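Polyisoprenyl-teichoic acid--peptidoglycan teichoic acid transferase TagV (Bacillus subtilis, PDB 6UF3) is a cell-wall transferase of the LytR-CpsA-Psr family. Local coordinates at residues K218-Y230 and F239-L253. Numbering follows the deposited sequence.
Sequences KIDTLSITGSDLY and FEPDATNLEKVRKTL
The ring of Phe-239 receives the carbonyl oxygen of Ile-224 in its plane, at an edge, where Ile-224 O lies 3.3 Å from Phe-239 CE2. The backbone of Gly-226 approaches the same ring obliquely, its N atom 3.3 Å from Phe-239 CZ. A chi1 of -174° turns the ring away from its own N and carries CE2 and CZ over to the backbone of residues 224-226, and Ile-224 CG2 packs against both Phe-239 CE2 and Pro-241 CB. The amide of Asn-245 is another flat group that meets backbone: Thr-225 N donates to Asn-245 OD1 over 3.3 Å, from above the carbonyl plane. A water lies between Asn-245 OD1 and Thr-225 O, 2.9 and 2.8 Å from them.

These contacts lie where a beta hairpin, strands 226-231 and 236-241, runs into helix 243-257, illustrating how a hairpin can deliver the chain directly into a helix. Ser-227 and Glu-240 are an antiparallel hydrogen-bonded pair of this hairpin, each N bonded to the other's O, and Asp-242 N extends the pairing to Thr-225 O (2.8 Å). Asp-242 is also the helix N-cap: its OD1 accepts from Asn-245 N at 2.9 Å and, through the syn lone pair, from Thr-244 OG1. Farther along the helix the packing turns apolar. Ile-224 CD1 lies beside Leu-246 CD1, both residues also touching Phe-83 of helix 72-84, while Leu-222 CD1 meets Thr-252 CG2 tip to tip and slides past Leu-253 CD2, 3.7 Å away.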
ATOM      1  N   LYS A 218      -7.290  15.368  -0.591  1.00 25.49           N
ATOM      2  CA  LYS A 218      -6.999  15.910   0.730  1.00 26.40           C
ATOM      3  C   LYS A 218      -5.941  15.125   1.484  1.00 25.38           C
ATOM      4  O   LYS A 218      -5.464  15.606   2.519  1.00 26.86           O
ATOM      5  CB  LYS A 218      -8.277  15.977   1.563  1.00 26.72           C
ATOM      6  CG  LYS A 218      -9.225  17.081   1.083  1.00 27.72           C
ATOM      7  CD  LYS A 218     -10.561  17.008   1.783  1.00 27.35           C
ATOM      8  CE  LYS A 218     -11.488  18.120   1.303  1.00 30.77           C
ATOM      9  NZ  LYS A 218     -12.830  17.949   1.914  1.00 33.26           N
ATOM     10  N   ILE A 219      -5.568  13.943   0.998  1.00 22.18           N
ATOM     11  CA  ILE A 219      -4.545  13.145   1.666  1.00 20.36           C
ATOM     12  C   ILE A 219      -3.205  13.855   1.554  1.00 24.28           C
ATOM     13  O   ILE A 219      -2.834  14.352   0.483  1.00 26.88           O
ATOM     14  CB  ILE A 219      -4.467  11.739   1.056  1.00 22.88           C
ATOM     15  CG1 ILE A 219      -5.803  11.024   1.211  1.00 21.02           C
ATOM     16  CG2 ILE A 219      -3.338  10.937   1.729  1.00 21.77           C
ATOM     17  CD1 ILE A 219      -5.927   9.742   0.374  1.00 19.53           C
ATOM     18  N   ASP A 220      -2.474  13.911   2.665  1.00 22.74           N
ATOM     19  CA  ASP A 220      -1.125  14.470   2.664  1.00 24.94           C
ATOM     20  C   ASP A 220      -0.177  13.358   2.246  1.00 23.97           C
ATOM     21  O   ASP A 220       0.028  12.398   2.997  1.00 23.28           O
ATOM     22  CB  ASP A 220      -0.775  15.018   4.045  1.00 25.74           C
ATOM     23  CG  ASP A 220       0.604  15.667   4.093  1.00 32.44           C
ATOM     24  OD1 ASP A 220       1.174  15.961   3.014  1.00 31.84           O
ATOM     25  OD2 ASP A 220       1.120  15.874   5.220  1.00 31.01           O
ATOM     26  N   THR A 221       0.363  13.432   1.035  1.00 23.14           N
ATOM     27  CA  THR A 221       1.188  12.332   0.542  1.00 23.45           C
ATOM     28  C   THR A 221       2.653  12.660   0.798  1.00 20.31           C
ATOM     29  O   THR A 221       3.177  13.651   0.281  1.00 26.10           O
ATOM     30  CB  THR A 221       0.938  12.036  -0.939  1.00 33.00           C
ATOM     31  OG1 THR A 221      -0.447  11.707  -1.127  1.00 32.61           O
ATOM     32  CG2 THR A 221       1.768  10.832  -1.376  1.00 31.65           C
ATOM     33  N   LEU A 222       3.299  11.819   1.603  1.00 22.43           N
ATOM     34  CA  LEU A 222       4.702  11.957   1.957  1.00 23.45           C
ATOM     35  C   LEU A 222       5.536  11.046   1.071  1.00 25.66           C
ATOM     36  O   LEU A 222       5.015  10.189   0.359  1.00 23.99           O
ATOM     37  CB  LEU A 222       4.933  11.616   3.431  1.00 25.15           C
ATOM     38  CG  LEU A 222       3.989  12.289   4.433  1.00 27.58           C
ATOM     39  CD1 LEU A 222       4.400  11.949   5.850  1.00 26.17           C
ATOM     40  CD2 LEU A 222       3.950  13.796   4.252  1.00 31.13           C
ATOM     41  N   SER A 223       6.852  11.249   1.113  1.00 23.71           N
ATOM     42  CA  SER A 223       7.757  10.538   0.220  1.00 25.03           C
ATOM     43  C   SER A 223       8.981  10.063   0.984  1.00 23.97           C
ATOM     44  O   SER A 223       9.519  10.793   1.819  1.00 27.49           O
ATOM     45  CB  SER A 223       8.217  11.435  -0.942  1.00 35.54           C
ATOM     46  OG  SER A 223       7.116  11.843  -1.731  1.00 49.14           O
ATOM     47  N   ILE A 224       9.427   8.848   0.674  1.00 23.54           N
ATOM     48  CA  ILE A 224      10.761   8.399   1.070  1.00 22.62           C
ATOM     49  C   ILE A 224      11.701   8.800  -0.061  1.00 24.75           C
ATOM     50  O   ILE A 224      11.761   8.138  -1.098  1.00 29.03           O
ATOM     51  CB  ILE A 224      10.818   6.895   1.339  1.00 24.76           C
ATOM     52  CG1 ILE A 224       9.798   6.483   2.410  1.00 26.73           C
ATOM     53  CG2 ILE A 224      12.235   6.503   1.758  1.00 27.22           C
ATOM     54  CD1 ILE A 224      10.088   7.038   3.785  1.00 25.26           C
ATOM     55  N   THR A 225      12.420   9.905   0.124  1.00 22.72           N
ATOM     56  CA  THR A 225      13.433  10.286  -0.843  1.00 24.70           C
ATOM     57  C   THR A 225      14.720   9.502  -0.578  1.00 29.91           C
ATOM     58  O   THR A 225      14.935   8.954   0.508  1.00 28.14           O
ATOM     59  CB  THR A 225      13.701  11.788  -0.791  1.00 29.63           C
ATOM     60  OG1 THR A 225      14.209  12.141   0.497  1.00 31.66           O
ATOM     61  CG2 THR A 225      12.404  12.579  -1.052  1.00 31.30           C
ATOM     62  N   GLY A 226      15.568   9.439  -1.593  1.00 26.79           N
ATOM     63  CA  GLY A 226      16.794   8.680  -1.467  1.00 28.27           C
ATOM     64  C   GLY A 226      17.530   8.602  -2.781  1.00 31.66           C
ATOM     65  O   GLY A 226      17.249   9.353  -3.719  1.00 35.11           O
ATOM     66  N   SER A 227      18.493   7.687  -2.832  1.00 27.64           N
ATOM     67  CA  SER A 227      19.410   7.582  -3.958  1.00 33.28           C
ATOM     68  C   SER A 227      19.473   6.151  -4.464  1.00 32.43           C
ATOM     69  O   SER A 227      19.407   5.207  -3.677  1.00 29.23           O
ATOM     70  CB  SER A 227      20.830   8.035  -3.575  1.00 38.79           C
ATOM     71  OG  SER A 227      20.814   9.324  -2.995  1.00 49.15           O
ATOM     72  N   ASP A 228      19.602   5.999  -5.780  1.00 35.73           N
ATOM     73  CA  ASP A 228      19.949   4.703  -6.343  1.00 36.98           C
ATOM     74  C   ASP A 228      21.343   4.303  -5.869  1.00 37.29           C
ATOM     75  O   ASP A 228      22.257   5.127  -5.813  1.00 41.33           O
ATOM     76  CB  ASP A 228      19.896   4.755  -7.870  1.00 38.07           C
ATOM     77  CG  ASP A 228      18.477   4.935  -8.407  1.00 43.61           C
ATOM     78  OD1 ASP A 228      17.510   4.763  -7.639  1.00 42.95           O
ATOM     79  OD2 ASP A 228      18.329   5.249  -9.607  1.00 50.58           O
ATOM     80  N   LEU A 229      21.503   3.036  -5.503  1.00 30.30           N
ATOM     81  CA  LEU A 229      22.759   2.555  -4.954  1.00 28.89           C
ATOM     82  C   LEU A 229      23.018   1.174  -5.527  1.00 29.22           C
ATOM     83  O   LEU A 229      22.121   0.333  -5.536  1.00 29.14           O
ATOM     84  CB  LEU A 229      22.702   2.511  -3.421  1.00 27.18           C
ATOM     85  CG  LEU A 229      23.880   1.840  -2.706  1.00 27.62           C
ATOM     86  CD1 LEU A 229      25.149   2.671  -2.895  1.00 29.13           C
ATOM     87  CD2 LEU A 229      23.578   1.640  -1.235  1.00 30.59           C
ATOM     88  N   TYR A 230      24.217   0.939  -6.035  1.00 30.55           N
ATOM     89  CA  TYR A 230      24.542  -0.344  -6.648  1.00 31.36           C
ATOM     90  C   TYR A 230      25.669  -0.978  -5.848  1.00 32.41           C
ATOM     91  O   TYR A 230      26.803  -0.489  -5.875  1.00 35.95           O
ATOM     92  CB  TYR A 230      24.922  -0.164  -8.118  1.00 34.99           C
ATOM     93  CG  TYR A 230      23.775   0.364  -8.949  1.00 36.75           C
ATOM     94  CD1 TYR A 230      23.557   1.730  -9.078  1.00 43.54           C
ATOM     95  CD2 TYR A 230      22.899  -0.503  -9.587  1.00 38.53           C
ATOM     96  CE1 TYR A 230      22.505   2.220  -9.827  1.00 39.83           C
ATOM     97  CE2 TYR A 230      21.835  -0.020 -10.340  1.00 43.92           C
ATOM     98  CZ  TYR A 230      21.648   1.343 -10.457  1.00 43.27           C
ATOM     99  OH  TYR A 230      20.601   1.834 -11.200  1.00 47.32           O
ATOM    100  N   PHE A 239      17.544   1.037  -3.096  1.00 24.16           N
ATOM    101  CA  PHE A 239      17.134   2.420  -2.882  1.00 23.07           C
ATOM    102  C   PHE A 239      17.561   2.822  -1.480  1.00 22.19           C
ATOM    103  O   PHE A 239      17.020   2.316  -0.490  1.00 23.80           O
ATOM    104  CB  PHE A 239      15.629   2.587  -3.062  1.00 22.29           C
ATOM    105  CG  PHE A 239      15.174   4.019  -2.990  1.00 23.84           C
ATOM    106  CD1 PHE A 239      15.598   4.938  -3.930  1.00 29.20           C
ATOM    107  CD2 PHE A 239      14.311   4.437  -1.991  1.00 27.45           C
ATOM    108  CE1 PHE A 239      15.179   6.262  -3.879  1.00 33.62           C
ATOM    109  CE2 PHE A 239      13.880   5.771  -1.935  1.00 27.47           C
ATOM    110  CZ  PHE A 239      14.312   6.673  -2.881  1.00 29.34           C
ATOM    111  N   GLU A 240      18.541   3.723  -1.384  1.00 21.51           N
ATOM    112  CA  GLU A 240      19.054   4.121  -0.084  1.00 21.52           C
ATOM    113  C   GLU A 240      18.268   5.324   0.418  1.00 22.69           C
ATOM    114  O   GLU A 240      18.297   6.379  -0.230  1.00 27.35           O
ATOM    115  CB  GLU A 240      20.536   4.452  -0.164  1.00 25.64           C
ATOM    116  CG  GLU A 240      21.133   4.932   1.146  1.00 29.41           C
ATOM    117  CD  GLU A 240      21.261   3.853   2.203  1.00 33.82           C
ATOM    118  OE1 GLU A 240      21.065   2.652   1.892  1.00 29.97           O
ATOM    119  OE2 GLU A 240      21.562   4.222   3.358  1.00 31.61           O
ATOM    120  N   PRO A 241      17.568   5.214   1.546  1.00 20.92           N
ATOM    121  CA  PRO A 241      16.750   6.332   2.032  1.00 23.35           C
ATOM    122  C   PRO A 241      17.604   7.473   2.557  1.00 27.47           C
ATOM    123  O   PRO A 241      18.599   7.266   3.255  1.00 27.38           O
ATOM    124  CB  PRO A 241      15.918   5.705   3.158  1.00 21.53           C
ATOM    125  CG  PRO A 241      16.746   4.469   3.591  1.00 25.32           C
ATOM    126  CD  PRO A 241      17.355   3.980   2.324  1.00 21.03           C
ATOM    127  N   ASP A 242      17.181   8.690   2.222  1.00 23.53           N
ATOM    128  CA  ASP A 242      17.787   9.893   2.765  1.00 26.15           C
ATOM    129  C   ASP A 242      17.462  10.028   4.253  1.00 26.56           C
ATOM    130  O   ASP A 242      16.292  10.018   4.654  1.00 24.70           O
ATOM    131  CB  ASP A 242      17.286  11.099   1.972  1.00 26.45           C
ATOM    132  CG  ASP A 242      17.932  12.397   2.388  1.00 33.38           C
ATOM    133  OD1 ASP A 242      17.645  12.880   3.504  1.00 37.69           O
ATOM    134  OD2 ASP A 242      18.715  12.953   1.584  1.00 43.02           O
ATOM    135  N   ALA A 243      18.505  10.180   5.071  1.00 26.51           N
ATOM    136  CA  ALA A 243      18.341  10.146   6.525  1.00 24.96           C
ATOM    137  C   ALA A 243      17.563  11.354   7.058  1.00 28.07           C
ATOM    138  O   ALA A 243      16.686  11.201   7.916  1.00 28.47           O
ATOM    139  CB  ALA A 243      19.712  10.045   7.203  1.00 28.53           C
ATOM    140  N   THR A 244      17.886  12.575   6.606  1.00 29.60           N
ATOM    141  CA  THR A 244      17.171  13.727   7.162  1.00 28.83           C
ATOM    142  C   THR A 244      15.724  13.773   6.671  1.00 27.50           C
ATOM    143  O   THR A 244      14.811  14.141   7.430  1.00 32.42           O
ATOM    144  CB  THR A 244      17.899  15.034   6.848  1.00 33.75           C
ATOM    145  OG1 THR A 244      18.056  15.183   5.434  1.00 34.97           O
ATOM    146  CG2 THR A 244      19.266  15.041   7.514  1.00 32.87           C
ATOM    147  N   ASN A 245      15.484  13.368   5.416  1.00 25.17           N
ATOM    148  CA  ASN A 245      14.098  13.233   4.967  1.00 25.58           C
ATOM    149  C   ASN A 245      13.356  12.195   5.787  1.00 24.58           C
ATOM    150  O   ASN A 245      12.197  12.400   6.153  1.00 27.59           O
ATOM    151  CB  ASN A 245      14.015  12.848   3.494  1.00 23.79           C
ATOM    152  CG  ASN A 245      12.592  12.537   3.065  1.00 26.75           C
ATOM    153  OD1 ASN A 245      12.148  11.362   3.031  1.00 27.09           O
ATOM    154  ND2 ASN A 245      11.852  13.585   2.754  1.00 25.83           N
ATOM    155  N   LEU A 246      13.997  11.053   6.059  1.00 21.90           N
ATOM    156  CA  LEU A 246      13.317  10.015   6.823  1.00 23.01           C
ATOM    157  C   LEU A 246      12.992  10.504   8.224  1.00 23.48           C
ATOM    158  O   LEU A 246      11.929  10.183   8.768  1.00 23.41           O
ATOM    159  CB  LEU A 246      14.176   8.750   6.875  1.00 22.49           C
ATOM    160  CG  LEU A 246      13.622   7.573   7.681  1.00 21.51           C
ATOM    161  CD1 LEU A 246      12.278   7.110   7.133  1.00 22.28           C
ATOM    162  CD2 LEU A 246      14.620   6.407   7.714  1.00 22.12           C
ATOM    163  N   GLU A 247      13.880  11.306   8.821  1.00 23.25           N
ATOM    164  CA  GLU A 247      13.580  11.841  10.144  1.00 23.46           C
ATOM    165  C   GLU A 247      12.369  12.763  10.092  1.00 25.04           C
ATOM    166  O   GLU A 247      11.524  12.744  10.998  1.00 28.83           O
ATOM    167  CB  GLU A 247      14.798  12.572  10.724  1.00 31.24           C
ATOM    168  CG  GLU A 247      15.840  11.641  11.342  1.00 47.54           C
ATOM    169  CD  GLU A 247      15.240  10.631  12.319  1.00 60.83           C
ATOM    170  OE1 GLU A 247      14.364  11.010  13.126  1.00 66.57           O
ATOM    171  OE2 GLU A 247      15.645   9.450  12.278  1.00 63.33           O
ATOM    172  N   LYS A 248      12.251  13.565   9.021  1.00 29.08           N
ATOM    173  CA  LYS A 248      11.068  14.422   8.892  1.00 26.87           C
ATOM    174  C   LYS A 248       9.794  13.603   8.660  1.00 26.95           C
ATOM    175  O   LYS A 248       8.736  13.915   9.222  1.00 25.80           O
ATOM    176  CB  LYS A 248      11.275  15.443   7.766  1.00 27.71           C
ATOM    177  CG  LYS A 248      10.116  16.423   7.566  1.00 29.16           C
ATOM    178  CD  LYS A 248       9.924  17.291   8.784  1.00 29.50           C
ATOM    179  CE  LYS A 248       8.958  18.442   8.511  1.00 35.54           C
ATOM    180  NZ  LYS A 248       8.777  19.247   9.741  1.00 43.23           N
ATOM    181  N   VAL A 249       9.861  12.578   7.812  1.00 24.24           N
ATOM    182  CA  VAL A 249       8.696  11.717   7.593  1.00 23.96           C
ATOM    183  C   VAL A 249       8.262  11.084   8.907  1.00 24.07           C
ATOM    184  O   VAL A 249       7.068  11.040   9.235  1.00 25.29           O
ATOM    185  CB  VAL A 249       9.000  10.642   6.534  1.00 21.07           C
ATOM    186  CG1 VAL A 249       7.912   9.555   6.550  1.00 21.36           C
ATOM    187  CG2 VAL A 249       9.103  11.250   5.161  1.00 24.05           C
ATOM    188  N   ARG A 250       9.231  10.546   9.660  1.00 25.16           N
ATOM    189  CA  ARG A 250       8.940   9.961  10.964  1.00 23.66           C
ATOM    190  C   ARG A 250       8.215  10.958  11.854  1.00 26.35           C
ATOM    191  O   ARG A 250       7.172  10.640  12.433  1.00 25.00           O
ATOM    192  CB  ARG A 250      10.236   9.495  11.637  1.00 22.16           C
ATOM    193  CG  ARG A 250      10.862   8.263  11.024  1.00 19.46           C
ATOM    194  CD  ARG A 250      12.215   7.958  11.666  1.00 21.75           C
ATOM    195  NE  ARG A 250      12.697   6.648  11.248  1.00 22.63           N
ATOM    196  CZ  ARG A 250      13.921   6.201  11.505  1.00 26.26           C
ATOM    197  NH1 ARG A 250      14.793   6.963  12.169  1.00 29.64           N
ATOM    198  NH2 ARG A 250      14.279   4.994  11.090  1.00 25.45           N
ATOM    199  N   LYS A 251       8.757  12.176  11.975  1.00 23.45           N
ATOM    200  CA  LYS A 251       8.150  13.161  12.863  1.00 24.57           C
ATOM    201  C   LYS A 251       6.750  13.530  12.393  1.00 25.01           C
ATOM    202  O   LYS A 251       5.842  13.726  13.210  1.00 26.68           O
ATOM    203  CB  LYS A 251       9.030  14.411  12.949  1.00 32.02           C
ATOM    204  CG  LYS A 251      10.049  14.371  14.080  1.00 48.43           C
ATOM    205  CD  LYS A 251      10.620  15.749  14.363  1.00 57.78           C
ATOM    206  CE  LYS A 251      11.737  16.092  13.390  1.00 62.81           C
ATOM    207  NZ  LYS A 251      12.966  15.290  13.639  1.00 65.21           N
ATOM    208  N   THR A 252       6.555  13.612  11.080  1.00 22.68           N
ATOM    209  CA  THR A 252       5.248  13.981  10.539  1.00 23.68           C
ATOM    210  C   THR A 252       4.202  12.916  10.842  1.00 24.20           C
ATOM    211  O   THR A 252       3.085  13.231  11.279  1.00 25.00           O
ATOM    212  CB  THR A 252       5.368  14.211   9.035  1.00 26.93           C
ATOM    213  OG1 THR A 252       6.310  15.268   8.807  1.00 28.57           O
ATOM    214  CG2 THR A 252       4.015  14.608   8.436  1.00 27.12           C
ATOM    215  N   LEU A 253       4.552  11.646  10.622  1.00 20.95           N
ATOM    216  CA  LEU A 253       3.616  10.554  10.902  1.00 21.24           C
ATOM    217  C   LEU A 253       3.350  10.425  12.398  1.00 20.99           C
ATOM    218  O   LEU A 253       2.209  10.199  12.817  1.00 22.38           O
ATOM    219  CB  LEU A 253       4.162   9.239  10.342  1.00 21.06           C
ATOM    220  CG  LEU A 253       4.279   9.172   8.822  1.00 20.59           C
ATOM    221  CD1 LEU A 253       4.827   7.839   8.368  1.00 28.59           C
ATOM    222  CD2 LEU A 253       2.928   9.469   8.157  1.00 24.60           C
TER
HETATM  223  O   HOH W   1      13.983   9.167   3.096  1.00 22.75           O